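Local coordinates for putative uncharacterized protein (Coprinopsis cinerea, PDB 3W9A), which belongs to glycoside hydrolase family 131 and probably hydrolyses beta-glucans through its catalytic domain, at residues R146-A160 and L172-V185. Numbering follows the deposited sequence.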
loop_
_atom_site.group_PDB
_atom_site.type_symbol
_atom_site.label_atom_id
_atom_site.label_comp_id
_atom_site.label_asym_id
_atom_site.label_seq_id
_atom_site.Cartn_x
_atom_site.Cartn_y
_atom_site.Cartn_z
ATOM N N ARG A 146 -13.184 9.844 3.649
ATOM C CA ARG A 146 -14.223 9.209 4.453
ATOM C C ARG A 146 -13.742 8.852 5.857
ATOM O O ARG A 146 -14.544 8.510 6.720
ATOM C CB ARG A 146 -14.729 7.925 3.772
ATOM C CG ARG A 146 -14.931 8.017 2.276
ATOM C CD ARG A 146 -15.895 9.121 1.906
ATOM N NE ARG A 146 -16.046 9.223 0.454
ATOM C CZ ARG A 146 -17.208 9.230 -0.201
ATOM N NH1 ARG A 146 -18.365 9.176 0.447
ATOM N NH2 ARG A 146 -17.209 9.332 -1.519
ATOM N N TRP A 147 -12.438 8.923 6.095
ATOM C CA TRP A 147 -11.877 8.415 7.335
ATOM C C TRP A 147 -10.461 8.931 7.473
ATOM O O TRP A 147 -9.769 9.123 6.473
ATOM C CB TRP A 147 -11.898 6.891 7.274
ATOM C CG TRP A 147 -11.342 6.149 8.452
ATOM C CD1 TRP A 147 -12.054 5.574 9.453
ATOM C CD2 TRP A 147 -9.966 5.839 8.709
ATOM N NE1 TRP A 147 -11.213 4.953 10.335
ATOM C CE2 TRP A 147 -9.923 5.106 9.903
ATOM C CE3 TRP A 147 -8.768 6.139 8.063
ATOM C CZ2 TRP A 147 -8.735 4.651 10.459
ATOM C CZ3 TRP A 147 -7.584 5.692 8.624
ATOM C CH2 TRP A 147 -7.578 4.949 9.802
ATOM N N SER A 148 -10.017 9.148 8.703
ATOM C CA SER A 148 -8.655 9.581 8.928
ATOM C C SER A 148 -8.276 9.345 10.366
ATOM O O SER A 148 -9.138 9.145 11.228
ATOM C CB SER A 148 -8.447 11.063 8.514
ATOM O OG SER A 148 -8.976 11.976 9.458
ATOM N N THR A 149 -6.981 9.323 10.624
ATOM C CA THR A 149 -6.488 9.017 11.949
ATOM C C THR A 149 -5.106 9.640 12.064
ATOM O O THR A 149 -4.360 9.682 11.074
ATOM C CB THR A 149 -6.483 7.487 12.215
ATOM O OG1 THR A 149 -6.430 7.228 13.620
ATOM C CG2 THR A 149 -5.313 6.792 11.546
ATOM N N PRO A 150 -4.776 10.194 13.243
ATOM C CA PRO A 150 -3.420 10.684 13.396
ATOM C C PRO A 150 -2.378 9.643 12.982
ATOM O O PRO A 150 -2.433 8.507 13.423
ATOM C CB PRO A 150 -3.350 10.983 14.890
ATOM C CG PRO A 150 -4.726 11.499 15.196
ATOM C CD PRO A 150 -5.652 10.668 14.337
ATOM N N PHE A 151 -1.448 10.027 12.113
ATOM C CA PHE A 151 -0.441 9.084 11.617
ATOM C C PHE A 151 0.691 8.963 12.661
ATOM O O PHE A 151 1.787 9.500 12.495
ATOM C CB PHE A 151 0.067 9.539 10.234
ATOM C CG PHE A 151 0.839 8.486 9.462
ATOM C CD1 PHE A 151 1.584 8.852 8.347
ATOM C CD2 PHE A 151 0.814 7.149 9.817
ATOM C CE1 PHE A 151 2.277 7.904 7.611
ATOM C CE2 PHE A 151 1.530 6.207 9.098
ATOM C CZ PHE A 151 2.253 6.579 7.992
ATOM N N THR A 152 0.396 8.240 13.741
ATOM C CA THR A 152 1.303 8.085 14.865
ATOM C C THR A 152 2.536 7.283 14.464
ATOM O O THR A 152 2.410 6.214 13.858
ATOM C CB THR A 152 0.617 7.350 16.031
ATOM O OG1 THR A 152 -0.698 7.885 16.250
ATOM C CG2 THR A 152 1.414 7.511 17.298
ATOM N N ALA A 153 3.716 7.791 14.826
ATOM C CA ALA A 153 4.967 7.097 14.572
ATOM C C ALA A 153 4.964 5.720 15.230
ATOM O O ALA A 153 4.499 5.554 16.354
ATOM C CB ALA A 153 6.162 7.919 15.068
ATOM N N ASP A 154 5.455 4.732 14.486
ATOM C CA ASP A 154 5.584 3.337 14.937
ATOM C C ASP A 154 4.309 2.531 15.173
ATOM O O ASP A 154 4.376 1.360 15.507
ATOM C CB ASP A 154 6.552 3.248 16.119
ATOM C CG ASP A 154 7.990 3.507 15.681
ATOM O OD1 ASP A 154 8.523 4.574 16.014
ATOM O OD2 ASP A 154 8.556 2.673 14.931
ATOM N N THR A 155 3.156 3.134 14.952
ATOM C CA THR A 155 1.908 2.403 14.994
ATOM C C THR A 155 1.660 1.727 13.643
ATOM O O THR A 155 1.855 2.337 12.595
ATOM C CB THR A 155 0.771 3.353 15.369
ATOM O OG1 THR A 155 1.064 3.925 16.656
ATOM C CG2 THR A 155 -0.536 2.626 15.418
ATOM N N TRP A 156 1.270 0.456 13.657
ATOM C CA TRP A 156 1.040 -0.262 12.404
ATOM C C TRP A 156 -0.425 -0.129 12.090
ATOM O O TRP A 156 -1.257 -0.539 12.871
ATOM C CB TRP A 156 1.469 -1.731 12.480
ATOM C CG TRP A 156 2.888 -1.953 12.096
ATOM C CD1 TRP A 156 3.974 -2.135 12.938
ATOM C CD2 TRP A 156 3.412 -2.000 10.758
ATOM N NE1 TRP A 156 5.114 -2.302 12.192
ATOM C CE2 TRP A 156 4.803 -2.216 10.858
ATOM C CE3 TRP A 156 2.836 -1.868 9.481
ATOM C CZ2 TRP A 156 5.631 -2.312 9.728
ATOM C CZ3 TRP A 156 3.662 -1.978 8.354
ATOM C CH2 TRP A 156 5.040 -2.197 8.487
ATOM N N PHE A 157 -0.724 0.493 10.957
ATOM C CA PHE A 157 -2.083 0.713 10.515
ATOM C C PHE A 157 -2.456 -0.328 9.485
ATOM O O PHE A 157 -1.853 -0.408 8.397
ATOM C CB PHE A 157 -2.226 2.129 9.980
ATOM C CG PHE A 157 -2.073 3.176 11.044
ATOM C CD1 PHE A 157 -3.161 3.526 11.856
ATOM C CD2 PHE A 157 -0.840 3.786 11.271
ATOM C CE1 PHE A 157 -3.020 4.479 12.853
ATOM C CE2 PHE A 157 -0.696 4.746 12.264
ATOM C CZ PHE A 157 -1.784 5.097 13.054
ATOM N N ASN A 158 -3.425 -1.147 9.866
ATOM C CA ASN A 158 -3.912 -2.242 9.043
ATOM C C ASN A 158 -5.093 -1.751 8.279
ATOM O O ASN A 158 -5.953 -1.075 8.844
ATOM C CB ASN A 158 -4.360 -3.434 9.889
ATOM C CG ASN A 158 -3.328 -3.849 10.907
ATOM O OD1 ASN A 158 -3.621 -3.959 12.121
ATOM N ND2 ASN A 158 -2.116 -4.105 10.435
ATOM N N PHE A 159 -5.156 -2.100 7.002
ATOM C CA PHE A 159 -6.300 -1.765 6.173
ATOM C C PHE A 159 -6.709 -2.903 5.281
ATOM O O PHE A 159 -5.882 -3.750 4.880
ATOM C CB PHE A 159 -6.001 -0.586 5.268
ATOM C CG PHE A 159 -5.691 0.694 5.998
ATOM C CD1 PHE A 159 -6.715 1.486 6.500
ATOM C CD2 PHE A 159 -4.389 1.116 6.162
ATOM C CE1 PHE A 159 -6.446 2.685 7.149
ATOM C CE2 PHE A 159 -4.100 2.304 6.811
ATOM C CZ PHE A 159 -5.134 3.099 7.296
ATOM N N ALA A 160 -7.991 -2.902 4.951
ATOM C CA ALA A 160 -8.456 -3.558 3.749
ATOM C C ALA A 160 -9.495 -2.697 3.028
ATOM O O ALA A 160 -10.443 -2.157 3.637
ATOM C CB ALA A 160 -8.979 -4.953 4.048
ATOM N N LEU A 172 -14.172 0.436 3.764
ATOM C CA LEU A 172 -12.868 0.352 4.405
ATOM C C LEU A 172 -12.917 -0.464 5.702
ATOM O O LEU A 172 -13.787 -0.232 6.572
ATOM C CB LEU A 172 -12.350 1.754 4.703
ATOM C CG LEU A 172 -10.963 1.814 5.333
ATOM C CD1 LEU A 172 -9.913 1.416 4.294
ATOM C CD2 LEU A 172 -10.687 3.198 5.924
ATOM N N TRP A 173 -12.000 -1.424 5.822
ATOM C CA TRP A 173 -11.756 -2.110 7.086
ATOM C C TRP A 173 -10.440 -1.559 7.659
ATOM O O TRP A 173 -9.497 -1.286 6.915
ATOM C CB TRP A 173 -11.697 -3.623 6.909
ATOM C CG TRP A 173 -12.972 -4.225 6.399
ATOM C CD1 TRP A 173 -13.508 -4.060 5.162
ATOM C CD2 TRP A 173 -13.862 -5.096 7.107
ATOM N NE1 TRP A 173 -14.684 -4.769 5.050
ATOM C CE2 TRP A 173 -14.913 -5.433 6.224
ATOM C CE3 TRP A 173 -13.860 -5.654 8.395
ATOM C CZ2 TRP A 173 -15.979 -6.265 6.597
ATOM C CZ3 TRP A 173 -14.913 -6.487 8.765
ATOM C CH2 TRP A 173 -15.965 -6.779 7.865
ATOM N N ALA A 174 -10.375 -1.383 8.969
ATOM C CA ALA A 174 -9.179 -0.827 9.608
ATOM C C ALA A 174 -8.999 -1.299 11.048
ATOM O O ALA A 174 -9.951 -1.696 11.727
ATOM C CB ALA A 174 -9.193 0.696 9.553
ATOM N N SER A 175 -7.744 -1.303 11.470
ATOM C CA SER A 175 -7.356 -1.538 12.851
ATOM C C SER A 175 -5.884 -1.162 12.975
ATOM O O SER A 175 -5.236 -0.850 11.958
ATOM C CB SER A 175 -7.547 -3.000 13.236
ATOM O OG SER A 175 -6.512 -3.807 12.713
ATOM N N THR A 176 -5.365 -1.189 14.206
ATOM C CA THR A 176 -3.934 -0.989 14.450
ATOM C C THR A 176 -3.260 -2.260 14.988
ATOM O O THR A 176 -3.898 -3.137 15.570
ATOM C CB THR A 176 -3.662 0.171 15.438
ATOM O OG1 THR A 176 -4.293 -0.103 16.687
ATOM C CG2 THR A 176 -4.203 1.495 14.894
ATOM N N ASN A 177 -1.960 -2.339 14.757
ATOM C CA ASN A 177 -1.096 -3.383 15.293
ATOM C C ASN A 177 -1.666 -4.784 15.126
ATOM O O ASN A 177 -1.852 -5.200 13.992
ATOM C CB ASN A 177 -0.705 -3.027 16.727
ATOM C CG ASN A 177 -0.046 -1.652 16.812
ATOM O OD1 ASN A 177 0.773 -1.281 15.960
ATOM N ND2 ASN A 177 -0.412 -0.883 17.828
ATOM N N GLY A 178 -1.916 -5.512 16.221
ATOM C CA GLY A 178 -2.413 -6.895 16.154
ATOM C C GLY A 178 -3.920 -7.053 16.295
ATOM O O GLY A 178 -4.418 -8.178 16.374
ATOM N N ASN A 179 -4.662 -5.943 16.321
ATOM C CA ASN A 179 -6.115 -5.994 16.520
ATOM C C ASN A 179 -6.815 -6.352 15.221
ATOM O O ASN A 179 -6.340 -5.993 14.147
ATOM C CB ASN A 179 -6.644 -4.649 17.024
ATOM C CG ASN A 179 -5.964 -4.198 18.303
ATOM O OD1 ASN A 179 -5.634 -3.026 18.466
ATOM N ND2 ASN A 179 -5.731 -5.130 19.200
ATOM N N PRO A 180 -7.949 -7.063 15.309
ATOM C CA PRO A 180 -8.589 -7.484 14.057
ATOM C C PRO A 180 -9.241 -6.329 13.318
ATOM O O PRO A 180 -9.684 -5.357 13.945
ATOM C CB PRO A 180 -9.648 -8.491 14.513
ATOM C CG PRO A 180 -9.889 -8.173 15.963
ATOM C CD PRO A 180 -8.566 -7.690 16.494
ATOM N N LEU A 181 -9.307 -6.441 11.996
ATOM C CA LEU A 181 -9.964 -5.446 11.175
ATOM C C LEU A 181 -11.451 -5.320 11.534
ATOM O O LEU A 181 -12.146 -6.317 11.739
ATOM C CB LEU A 181 -9.829 -5.809 9.686
ATOM C CG LEU A 181 -8.408 -5.783 9.110
ATOM C CD1 LEU A 181 -8.357 -6.450 7.737
ATOM C CD2 LEU A 181 -7.892 -4.354 9.036
ATOM N N VAL A 182 -11.905 -4.076 11.614
ATOM C CA VAL A 182 -13.313 -3.748 11.775
ATOM C C VAL A 182 -13.663 -2.871 10.584
ATOM O O VAL A 182 -12.809 -2.101 10.105
ATOM C CB VAL A 182 -13.572 -3.016 13.119
ATOM C CG1 VAL A 182 -15.038 -2.630 13.283
ATOM C CG2 VAL A 182 -13.144 -3.891 14.288
ATOM N N LYS A 183 -14.893 -3.002 10.088
ATOM C CA LYS A 183 -15.366 -2.178 8.982
ATOM C C LYS A 183 -15.732 -0.772 9.488
ATOM O O LYS A 183 -16.751 -0.580 10.143
ATOM C CB LYS A 183 -16.551 -2.833 8.265
ATOM C CG LYS A 183 -16.872 -2.181 6.928
ATOM C CD LYS A 183 -17.834 -3.002 6.076
ATOM C CE LYS A 183 -17.961 -2.425 4.665
ATOM N NZ LYS A 183 -18.612 -3.348 3.686
ATOM N N VAL A 184 -14.886 0.203 9.177
ATOM C CA VAL A 184 -15.028 1.574 9.700
ATOM C C VAL A 184 -15.738 2.503 8.719
ATOM O O VAL A 184 -16.290 3.538 9.109
ATOM C CB VAL A 184 -13.653 2.173 10.086
ATOM C CG1 VAL A 184 -13.146 1.531 11.368
ATOM C CG2 VAL A 184 -12.634 1.997 8.959
ATOM N N VAL A 185 -15.738 2.143 7.440
ATOM C CA VAL A 185 -16.520 2.883 6.456
ATOM C C VAL A 185 -17.322 1.913 5.587
ATOM O O VAL A 185 -16.759 1.066 4.885
ATOM C CB VAL A 185 -15.658 3.823 5.572
ATOM C CG1 VAL A 185 -16.553 4.636 4.641
ATOM C CG2 VAL A 185 -14.800 4.758 6.426
#
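R146 lays its CB against V185 CG1, and W147 follows by directing its indole from one sheet toward the other, near the margin of the sandwich. With CG anti to the backbone N (chi1 179°), the ring reaches L172, whose CD2 sits over one face in a CH-pi contact, 4.2 Å from the centroid of the five-membered ring. V184 CG2 comes to 3.6 Å from W147 NE1, V185 CG2 packs on W147 CB, and A174 CB approaches CZ2. Replacing this indole by an alanine is likely to leave L172 CD2 without the ring face it packs on and to open a gap beside V184 and A174. At the end of the type II turn T152–T155, T155 CG2 touches T176 CG2. W156 is gripped twice by N177: its N donates to N177 OD1 at 2.9 Å, and its O accepts from N177 N at 2.7 Å. F157 runs alongside T176, whose CG2 lies 3.8 Å from F157 CD1. N158 and S175 form a hydrogen-bonded antiparallel pair, N158 N to S175 O being 2.8 Å; the N158 CB also meets L181 CD2. F159 turns to the same side as A174, where its CD1 touches L172 CD1 and A174 CB, while F98 meets its ring from the neighbouring strand 93-101. A160 and W173 form the next hydrogen-bonded pair, with a nearly straight bond from W173 N to A160 O (2.8 Å, 177° at the hydrogen), and A160 CB packs on L181 CD1. Strands 157-164 and 169-176 thus form an antiparallel beta hairpin in one sheet, while W147, from strand 144-150 of the facing sheet, packs against it, as in the two-layer packing of a beta-jelly roll.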